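Local structure of redox-sensing transcriptional repressor Rex (Thermus thermophilus, 2DT5) at residues 81-86 and 143-148; 163-168 and 180-185. The protein probably represses transcription in response to the cellular NADH/NAD(+) balance, binding DNA as a homodimer and carrying the dinucleotide in a Rossmann-fold domain. The protein carries 1 engineered substitution. All blocks are in the same frame, centred on the assembly; numbering follows the deposited sequence.

Contact 1: residues 81-86 and 143-148; sequences WGLCIV and IALLTV. With NAD (nicotinamide-adenine-dinucleotide), chain L.
Leu-83 and Ile-143 lie side by side and point the same way, and their packing is tight: CD2 of Leu-83 comes to 3.5 Å from CB of Ile-143 and also rests near its CG2 and CD1. On the same face of the sheet CD1 of Leu-83 reaches CD1 of Leu-145 slantwise. The other face begins with Cys-84, whose SG stands 3.6 Å from CB of Ala-144; chi1 of 71° tucks the sulfur between the backbone N and the carbonyl carbon. Further along, CG1 of Val-86 meets CD1 of Leu-146 and, at 4.0 Å, CG1 of Val-148.

Between these two faces the backbones run parallel and share five hydrogen bonds, from Ile-143 N to Gly-82 O at one end to Thr-147 N to Val-86 O at the other. The shortest joins Leu-145 N to Cys-84 O at 2.8 Å, while the bond from Cys-84 N to Ile-143 O is distinctly bent, 138° at the hydrogen. These are central strands of a Rossmann fold, in which the dinucleotide lies across the C-terminal ends of the parallel strands. Accordingly, CG1 of Val-86 lies 3.6 Å from C2A of the NAD adenine, CG1 of Val-148 touches C4A of the same ring system, and the ribose hydroxyl O3D donates a 2.7 Å hydrogen bond to Val-148 O.

Thr-147 sets its OG1 3.6 Å from CG2 of Ile-85, and that hydroxyl is hydrogen-bonded to Gly-87 O at the start of the glycine-rich turn predicted to bind NAD(+). Helix 150-163 covers the face of Ala-144 and Leu-146 through Leu-160 and Ala-156, whereas Leu-193 and Ile-200 of the second subunit pack on Leu-83 and Ile-143.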
ATOM      1  N   TRP B  81      16.896   9.450   7.713  1.00 36.55           N
ATOM      2  CA  TRP B  81      15.852  10.444   7.942  1.00 34.33           C
ATOM      3  C   TRP B  81      15.273  10.396   9.352  1.00 36.52           C
ATOM      4  O   TRP B  81      15.088   9.322   9.923  1.00 34.19           O
ATOM      5  CB  TRP B  81      14.696  10.256   6.963  1.00 30.09           C
ATOM      6  CG  TRP B  81      15.057  10.402   5.522  1.00 34.97           C
ATOM      7  CD1 TRP B  81      15.485   9.417   4.672  1.00 32.68           C
ATOM      8  CD2 TRP B  81      14.948  11.596   4.732  1.00 28.72           C
ATOM      9  NE1 TRP B  81      15.642   9.927   3.394  1.00 33.14           N
ATOM     10  CE2 TRP B  81      15.324  11.260   3.408  1.00 27.94           C
ATOM     11  CE3 TRP B  81      14.581  12.921   5.018  1.00 30.84           C
ATOM     12  CZ2 TRP B  81      15.317  12.194   2.368  1.00 32.94           C
ATOM     13  CZ3 TRP B  81      14.580  13.855   3.977  1.00 35.90           C
ATOM     14  CH2 TRP B  81      14.954  13.481   2.668  1.00 31.52           C
ATOM     15  N   GLY B  82      14.976  11.563   9.908  1.00 30.09           N
ATOM     16  CA  GLY B  82      14.390  11.610  11.238  1.00 31.48           C
ATOM     17  C   GLY B  82      12.873  11.641  11.116  1.00 34.30           C
ATOM     18  O   GLY B  82      12.323  12.481  10.394  1.00 35.83           O
ATOM     19  N   LEU B  83      12.186  10.727  11.797  1.00 33.97           N
ATOM     20  CA  LEU B  83      10.727  10.696  11.726  1.00 31.80           C
ATOM     21  C   LEU B  83      10.073  10.933  13.083  1.00 36.12           C
ATOM     22  O   LEU B  83      10.723  10.894  14.128  1.00 32.48           O
ATOM     23  CB  LEU B  83      10.172   9.337  11.213  1.00 35.29           C
ATOM     24  CG  LEU B  83      10.831   8.531  10.091  1.00 38.50           C
ATOM     25  CD1 LEU B  83       9.927   7.369   9.711  1.00 32.42           C
ATOM     26  CD2 LEU B  83      11.127   9.399   8.889  1.00 39.38           C
ATOM     27  N   CYS B  84       8.793  11.177  13.073  1.00 31.75           N
ATOM     28  CA  CYS B  84       8.035  11.328  14.293  1.00 32.55           C
ATOM     29  C   CYS B  84       6.651  10.793  14.012  1.00 30.15           C
ATOM     30  O   CYS B  84       6.225  10.672  12.861  1.00 31.97           O
ATOM     31  CB  CYS B  84       7.975  12.789  14.735  1.00 28.89           C
ATOM     32  SG  CYS B  84       6.940  13.854  13.678  1.00 35.65           S
ATOM     33  N   ILE B  85       5.932  10.480  15.076  1.00 32.12           N
ATOM     34  CA  ILE B  85       4.576  10.007  14.935  1.00 27.20           C
ATOM     35  C   ILE B  85       3.737  11.044  15.662  1.00 33.77           C
ATOM     36  O   ILE B  85       4.062  11.431  16.799  1.00 32.39           O
ATOM     37  CB  ILE B  85       4.386   8.631  15.603  1.00 25.20           C
ATOM     38  CG1 ILE B  85       5.232   7.566  14.876  1.00 34.53           C
ATOM     39  CG2 ILE B  85       2.921   8.263  15.572  1.00 23.74           C
ATOM     40  CD1 ILE B  85       5.323   6.209  15.599  1.00 26.85           C
ATOM     41  N   VAL B  86       2.689  11.526  15.005  1.00 30.83           N
ATOM     42  CA  VAL B  86       1.797  12.488  15.624  1.00 27.82           C
ATOM     43  C   VAL B  86       0.449  11.791  15.777  1.00 31.04           C
ATOM     44  O   VAL B  86      -0.228  11.512  14.798  1.00 25.07           O
ATOM     45  CB  VAL B  86       1.649  13.759  14.758  1.00 33.92           C
ATOM     46  CG1 VAL B  86       0.511  14.651  15.309  1.00 23.17           C
ATOM     47  CG2 VAL B  86       2.979  14.534  14.760  1.00 31.39           C
ATOM     48  N   ILE B 143      10.274  13.925   8.418  1.00 30.08           N
ATOM     49  CA  ILE B 143       9.035  13.245   8.033  1.00 33.68           C
ATOM     50  C   ILE B 143       8.107  12.929   9.217  1.00 32.18           C
ATOM     51  O   ILE B 143       8.552  12.431  10.245  1.00 31.87           O
ATOM     52  CB  ILE B 143       9.385  11.922   7.291  1.00 34.27           C
ATOM     53  CG1 ILE B 143      10.127  12.259   5.990  1.00 29.63           C
ATOM     54  CG2 ILE B 143       8.128  11.077   7.052  1.00 32.30           C
ATOM     55  CD1 ILE B 143      10.586  11.048   5.177  1.00 23.92           C
ATOM     56  N   ALA B 144       6.818  13.209   9.065  1.00 28.53           N
ATOM     57  CA  ALA B 144       5.887  12.927  10.145  1.00 31.91           C
ATOM     58  C   ALA B 144       4.854  11.894   9.728  1.00 31.08           C
ATOM     59  O   ALA B 144       4.307  11.974   8.633  1.00 29.92           O
ATOM     60  CB  ALA B 144       5.179  14.220  10.595  1.00 28.61           C
ATOM     61  N   LEU B 145       4.599  10.920  10.600  1.00 25.67           N
ATOM     62  CA  LEU B 145       3.580   9.892  10.352  1.00 26.23           C
ATOM     63  C   LEU B 145       2.325  10.411  11.072  1.00 27.53           C
ATOM     64  O   LEU B 145       2.280  10.479  12.310  1.00 25.41           O
ATOM     65  CB  LEU B 145       4.027   8.526  10.925  1.00 26.16           C
ATOM     66  CG  LEU B 145       4.938   7.667  10.022  1.00 31.90           C
ATOM     67  CD1 LEU B 145       6.130   8.473   9.567  1.00 30.81           C
ATOM     68  CD2 LEU B 145       5.404   6.409  10.774  1.00 27.08           C
ATOM     69  N   LEU B 146       1.326  10.805  10.290  1.00 24.42           N
ATOM     70  CA  LEU B 146       0.109  11.365  10.841  1.00 26.32           C
ATOM     71  C   LEU B 146      -0.944  10.309  11.094  1.00 26.59           C
ATOM     72  O   LEU B 146      -1.561   9.810  10.169  1.00 25.56           O
ATOM     73  CB  LEU B 146      -0.463  12.436   9.906  1.00 27.30           C
ATOM     74  CG  LEU B 146      -1.561  13.318  10.531  1.00 28.54           C
ATOM     75  CD1 LEU B 146      -1.065  13.899  11.868  1.00 22.46           C
ATOM     76  CD2 LEU B 146      -1.935  14.436   9.568  1.00 31.14           C
ATOM     77  N   THR B 147      -1.167  10.006  12.367  1.00 28.19           N
ATOM     78  CA  THR B 147      -2.134   9.000  12.767  1.00 28.82           C
ATOM     79  C   THR B 147      -3.135   9.546  13.801  1.00 33.63           C
ATOM     80  O   THR B 147      -3.343   8.942  14.853  1.00 33.03           O
ATOM     81  CB  THR B 147      -1.391   7.767  13.342  1.00 24.96           C
ATOM     82  OG1 THR B 147      -0.417   8.211  14.295  1.00 22.45           O
ATOM     83  CG2 THR B 147      -0.642   7.025  12.216  1.00 22.33           C
ATOM     84  N   VAL B 148      -3.718  10.711  13.514  1.00 32.55           N
ATOM     85  CA  VAL B 148      -4.732  11.291  14.394  1.00 28.77           C
ATOM     86  C   VAL B 148      -6.068  11.031  13.704  1.00 32.91           C
ATOM     87  O   VAL B 148      -6.099  10.723  12.509  1.00 28.00           O
ATOM     88  CB  VAL B 148      -4.548  12.836  14.576  1.00 31.73           C
ATOM     89  CG1 VAL B 148      -3.173  13.138  15.140  1.00 30.23           C
ATOM     90  CG2 VAL B 148      -4.744  13.560  13.248  1.00 23.25           C
TER
HETATM   91  PA  NAD L 302      -7.179   6.495  18.140  1.00 32.75           P
HETATM   92  O1A NAD L 302      -6.864   5.215  18.847  1.00 31.61           O
HETATM   93  O2A NAD L 302      -8.447   7.223  18.460  1.00 36.83           O
HETATM   94  O5B NAD L 302      -5.934   7.405  18.376  1.00 26.24           O
HETATM   95  C5B NAD L 302      -5.840   8.758  17.866  1.00 29.88           C
HETATM   96  C4B NAD L 302      -4.842   9.469  18.746  1.00 29.10           C
HETATM   97  O4B NAD L 302      -4.759  10.815  18.171  1.00 34.36           O
HETATM   98  C3B NAD L 302      -5.276   9.730  20.241  1.00 34.27           C
HETATM   99  O3B NAD L 302      -4.249   9.205  21.140  1.00 26.39           O
HETATM  100  C2B NAD L 302      -5.429  11.244  20.362  1.00 33.57           C
HETATM  101  O2B NAD L 302      -5.186  11.813  21.592  1.00 34.61           O
HETATM  102  C1B NAD L 302      -4.486  11.681  19.245  1.00 35.22           C
HETATM  103  N9A NAD L 302      -4.753  13.002  18.740  1.00 35.39           N
HETATM  104  C8A NAD L 302      -5.927  13.694  18.408  1.00 30.48           C
HETATM  105  N7A NAD L 302      -5.697  14.915  17.962  1.00 31.22           N
HETATM  106  C5A NAD L 302      -4.362  15.106  17.976  1.00 35.11           C
HETATM  107  C6A NAD L 302      -3.501  16.237  17.602  1.00 44.14           C
HETATM  108  N6A NAD L 302      -3.982  17.372  17.143  1.00 44.72           N
HETATM  109  N1A NAD L 302      -2.132  16.014  17.771  1.00 40.14           N
HETATM  110  C2A NAD L 302      -1.573  14.877  18.238  1.00 38.09           C
HETATM  111  N3A NAD L 302      -2.353  13.773  18.608  1.00 36.20           N
HETATM  112  C4A NAD L 302      -3.741  13.932  18.466  1.00 32.86           C
HETATM  113  O3  NAD L 302      -7.180   6.232  16.559  1.00 31.69           O
HETATM  114  PN  NAD L 302      -6.555   5.005  15.653  1.00 29.21           P
HETATM  115  O1N NAD L 302      -7.519   3.889  15.621  1.00 29.94           O
HETATM  116  O2N NAD L 302      -5.176   4.771  16.176  1.00 27.42           O
HETATM  117  O5D NAD L 302      -6.561   5.703  14.196  1.00 30.93           O
HETATM  118  C5D NAD L 302      -5.692   6.842  13.922  1.00 25.21           C
HETATM  119  C4D NAD L 302      -5.893   7.285  12.521  1.00 29.45           C
HETATM  120  O4D NAD L 302      -5.521   6.156  11.595  1.00 28.36           O
HETATM  121  C3D NAD L 302      -7.395   7.622  12.137  1.00 27.44           C
HETATM  122  O3D NAD L 302      -7.436   8.759  11.247  1.00 34.58           O
HETATM  123  C2D NAD L 302      -7.832   6.362  11.412  1.00 24.07           C
HETATM  124  O2D NAD L 302      -8.968   6.510  10.628  1.00 30.78           O
HETATM  125  C1D NAD L 302      -6.528   6.027  10.604  1.00 29.64           C
HETATM  126  N1N NAD L 302      -6.614   4.671  10.001  1.00 31.73           N
HETATM  127  C2N NAD L 302      -5.924   4.522   8.766  1.00 32.70           C
HETATM  128  C3N NAD L 302      -5.599   3.342   8.261  1.00 28.93           C
HETATM  129  C7N NAD L 302      -4.912   3.263   6.931  1.00 32.65           C
HETATM  130  O7N NAD L 302      -4.846   2.146   6.372  1.00 29.94           O
HETATM  131  N7N NAD L 302      -4.443   4.393   6.373  1.00 27.50           N
HETATM  132  C4N NAD L 302      -5.930   2.049   9.001  1.00 31.92           C
HETATM  133  C5N NAD L 302      -5.893   2.324  10.493  1.00 33.45           C
HETATM  134  C6N NAD L 302      -6.551   3.507  10.904  1.00 29.77           C

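Contact 2: residues 163-168 and 180-185; sequences AGIKGI and KEVAVE
Val-182 packs against the end of the loop that leads into strand 167-170, and its three side-chain carbons share the work. CB stands 4.1 Å from Lys-166 O. From there CG1, anti to the backbone N (chi1 174°), reaches the same carbonyl oxygen at 3.7 Å and meets CG2 of Ile-165 at 3.9 Å, the two side chains crossing at about a right angle. CG1 also makes a looser approach to CG1 of Ile-168. The second branch, CG2, touches a different carbonyl oxygen, Ile-165 O.

Beyond Val-182 the chains pair as parallel strands, Gly-167 beside Ala-183 and Ile-168 beside Val-184. Three hydrogen bonds alternate between them. Ala-183 N donates to Lys-166 O and Ile-168 N to Ala-183 O, both noticeably bent, at 145° and 151° at the hydrogen; the third, from Glu-185 N to Ile-168 O at 3.1 Å, is straighter. CA of Gly-167 adds a CH...O contact of 3.2 Å to Ala-183 O.

Gly-164, just after helix 150-163, closes it in a Schellman motif with positive phi. Glu-185 sends its carboxylate away from strand 167-170, and OE2 forms a salt bridge with Arg-195 of the second subunit, while Leu-196 of that subunit packs on Ala-183. Strand 183-186 is the outermost strand at this end of the sheet within this chain, with strand 167-170 between it and strand 143-146, and helix 150-163 lying over Ile-165 and Ile-168 through Leu-160.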
ATOM      1  N   ALA B 163       5.820  23.910  12.179  1.00 40.61           N
ATOM      2  CA  ALA B 163       7.028  23.511  12.898  1.00 37.00           C
ATOM      3  C   ALA B 163       8.205  23.218  11.970  1.00 36.32           C
ATOM      4  O   ALA B 163       9.342  23.092  12.423  1.00 41.66           O
ATOM      5  CB  ALA B 163       6.728  22.292  13.775  1.00 35.95           C
ATOM      6  N   GLY B 164       7.936  23.098  10.676  1.00 35.97           N
ATOM      7  CA  GLY B 164       9.012  22.831   9.740  1.00 38.21           C
ATOM      8  C   GLY B 164       9.113  21.442   9.119  1.00 39.01           C
ATOM      9  O   GLY B 164      10.169  21.094   8.574  1.00 38.84           O
ATOM     10  N   ILE B 165       8.044  20.649   9.171  1.00 36.49           N
ATOM     11  CA  ILE B 165       8.082  19.305   8.587  1.00 35.97           C
ATOM     12  C   ILE B 165       8.361  19.415   7.082  1.00 41.50           C
ATOM     13  O   ILE B 165       8.021  20.424   6.458  1.00 40.30           O
ATOM     14  CB  ILE B 165       6.739  18.557   8.796  1.00 36.11           C
ATOM     15  CG1 ILE B 165       6.960  17.036   8.769  1.00 36.23           C
ATOM     16  CG2 ILE B 165       5.751  18.948   7.708  1.00 37.30           C
ATOM     17  CD1 ILE B 165       7.811  16.519   9.913  1.00 28.81           C
ATOM     18  N   LYS B 166       8.979  18.385   6.502  1.00 37.57           N
ATOM     19  CA  LYS B 166       9.283  18.395   5.074  1.00 33.74           C
ATOM     20  C   LYS B 166       8.362  17.451   4.320  1.00 36.95           C
ATOM     21  O   LYS B 166       8.084  17.645   3.136  1.00 35.81           O
ATOM     22  CB  LYS B 166      10.749  18.011   4.825  1.00 31.69           C
ATOM     23  CG  LYS B 166      11.749  19.051   5.316  1.00 39.75           C
ATOM     24  CD  LYS B 166      13.176  18.637   5.024  1.00 37.17           C
ATOM     25  CE  LYS B 166      14.175  19.684   5.532  1.00 45.54           C
ATOM     26  NZ  LYS B 166      15.597  19.207   5.406  1.00 48.39           N
ATOM     27  N   GLY B 167       7.889  16.424   5.013  1.00 33.09           N
ATOM     28  CA  GLY B 167       6.987  15.473   4.397  1.00 33.44           C
ATOM     29  C   GLY B 167       6.063  14.845   5.426  1.00 30.81           C
ATOM     30  O   GLY B 167       6.397  14.743   6.608  1.00 36.25           O
ATOM     31  N   ILE B 168       4.886  14.431   4.978  1.00 32.76           N
ATOM     32  CA  ILE B 168       3.928  13.789   5.870  1.00 32.43           C
ATOM     33  C   ILE B 168       3.398  12.507   5.240  1.00 34.54           C
ATOM     34  O   ILE B 168       2.874  12.517   4.127  1.00 29.97           O
ATOM     35  CB  ILE B 168       2.694  14.687   6.175  1.00 27.25           C
ATOM     36  CG1 ILE B 168       3.124  16.011   6.819  1.00 33.03           C
ATOM     37  CG2 ILE B 168       1.724  13.950   7.081  1.00 27.86           C
ATOM     38  CD1 ILE B 168       1.978  16.963   7.082  1.00 33.17           C
ATOM     39  N   LYS B 180       2.863  23.453  -1.393  1.00 49.40           N
ATOM     40  CA  LYS B 180       3.555  22.577  -2.319  1.00 51.58           C
ATOM     41  C   LYS B 180       4.976  22.225  -1.883  1.00 47.80           C
ATOM     42  O   LYS B 180       5.564  21.268  -2.376  1.00 47.67           O
ATOM     43  CB  LYS B 180       3.552  23.194  -3.719  1.00 55.99           C
ATOM     44  CG  LYS B 180       3.968  24.655  -3.780  1.00 71.82           C
ATOM     45  CD  LYS B 180       3.849  25.203  -5.208  1.00 75.66           C
ATOM     46  CE  LYS B 180       4.191  26.692  -5.281  1.00 80.83           C
ATOM     47  NZ  LYS B 180       3.223  27.543  -4.520  1.00 83.04           N
ATOM     48  N   GLU B 181       5.513  22.983  -0.937  1.00 46.66           N
ATOM     49  CA  GLU B 181       6.861  22.749  -0.440  1.00 46.10           C
ATOM     50  C   GLU B 181       6.948  21.497   0.439  1.00 45.35           C
ATOM     51  O   GLU B 181       8.025  20.956   0.646  1.00 43.55           O
ATOM     52  CB  GLU B 181       7.342  23.952   0.382  1.00 50.93           C
ATOM     53  CG  GLU B 181       7.467  25.267  -0.387  1.00 65.05           C
ATOM     54  CD  GLU B 181       6.159  25.715  -1.011  1.00 64.27           C
ATOM     55  OE1 GLU B 181       5.150  25.801  -0.277  1.00 65.26           O
ATOM     56  OE2 GLU B 181       6.147  25.984  -2.233  1.00 68.72           O
ATOM     57  N   VAL B 182       5.809  21.055   0.958  1.00 41.66           N
ATOM     58  CA  VAL B 182       5.752  19.886   1.837  1.00 41.81           C
ATOM     59  C   VAL B 182       5.160  18.692   1.102  1.00 39.16           C
ATOM     60  O   VAL B 182       4.011  18.738   0.668  1.00 38.60           O
ATOM     61  CB  VAL B 182       4.880  20.191   3.071  1.00 39.70           C
ATOM     62  CG1 VAL B 182       4.695  18.945   3.916  1.00 36.69           C
ATOM     63  CG2 VAL B 182       5.523  21.307   3.877  1.00 36.33           C
ATOM     64  N   ALA B 183       5.944  17.627   0.962  1.00 34.85           N
ATOM     65  CA  ALA B 183       5.462  16.430   0.277  1.00 34.80           C
ATOM     66  C   ALA B 183       4.449  15.677   1.141  1.00 30.19           C
ATOM     67  O   ALA B 183       4.519  15.706   2.375  1.00 31.60           O
ATOM     68  CB  ALA B 183       6.640  15.518  -0.073  1.00 34.22           C
ATOM     69  N   VAL B 184       3.499  15.018   0.491  1.00 30.71           N
ATOM     70  CA  VAL B 184       2.482  14.258   1.203  1.00 32.09           C
ATOM     71  C   VAL B 184       2.167  12.961   0.465  1.00 34.02           C
ATOM     72  O   VAL B 184       2.027  12.945  -0.760  1.00 30.01           O
ATOM     73  CB  VAL B 184       1.152  15.065   1.362  1.00 34.25           C
ATOM     74  CG1 VAL B 184       0.134  14.253   2.160  1.00 33.14           C
ATOM     75  CG2 VAL B 184       1.416  16.381   2.076  1.00 35.67           C
ATOM     76  N   GLU B 185       2.075  11.880   1.234  1.00 32.91           N
ATOM     77  CA  GLU B 185       1.745  10.548   0.722  1.00 32.97           C
ATOM     78  C   GLU B 185       0.703   9.997   1.669  1.00 29.97           C
ATOM     79  O   GLU B 185       0.914   9.984   2.886  1.00 28.64           O
ATOM     80  CB  GLU B 185       2.966   9.625   0.739  1.00 30.28           C
ATOM     81  CG  GLU B 185       3.994   9.945  -0.331  1.00 38.98           C
ATOM     82  CD  GLU B 185       3.558   9.451  -1.711  1.00 47.53           C
ATOM     83  OE1 GLU B 185       3.832  10.152  -2.714  1.00 37.30           O
ATOM     84  OE2 GLU B 185       2.955   8.354  -1.785  1.00 39.35           O
TER

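Overall arrangement
Strands 143-146 and 167-170 are neighbours in one sheet, and their pairing separates the two contacts, whose centres are about 11 Å apart. In that middle pairing Ala-144 N probably donates a hydrogen bond to Gly-167 O, at 2.9 Å, and CD1 of Ile-165 packs against the backbone of Ile-143 and Ala-144. Contact 1 is wholly buried in the middle of the sheet and ends at the NAD site. Contact 2, at the sheet's margin, buries about half as much surface and leaves Lys-166 and Glu-181 exposed. Both touch the second subunit, contact 1 through apolar packing and contact 2 through a salt bridge as well.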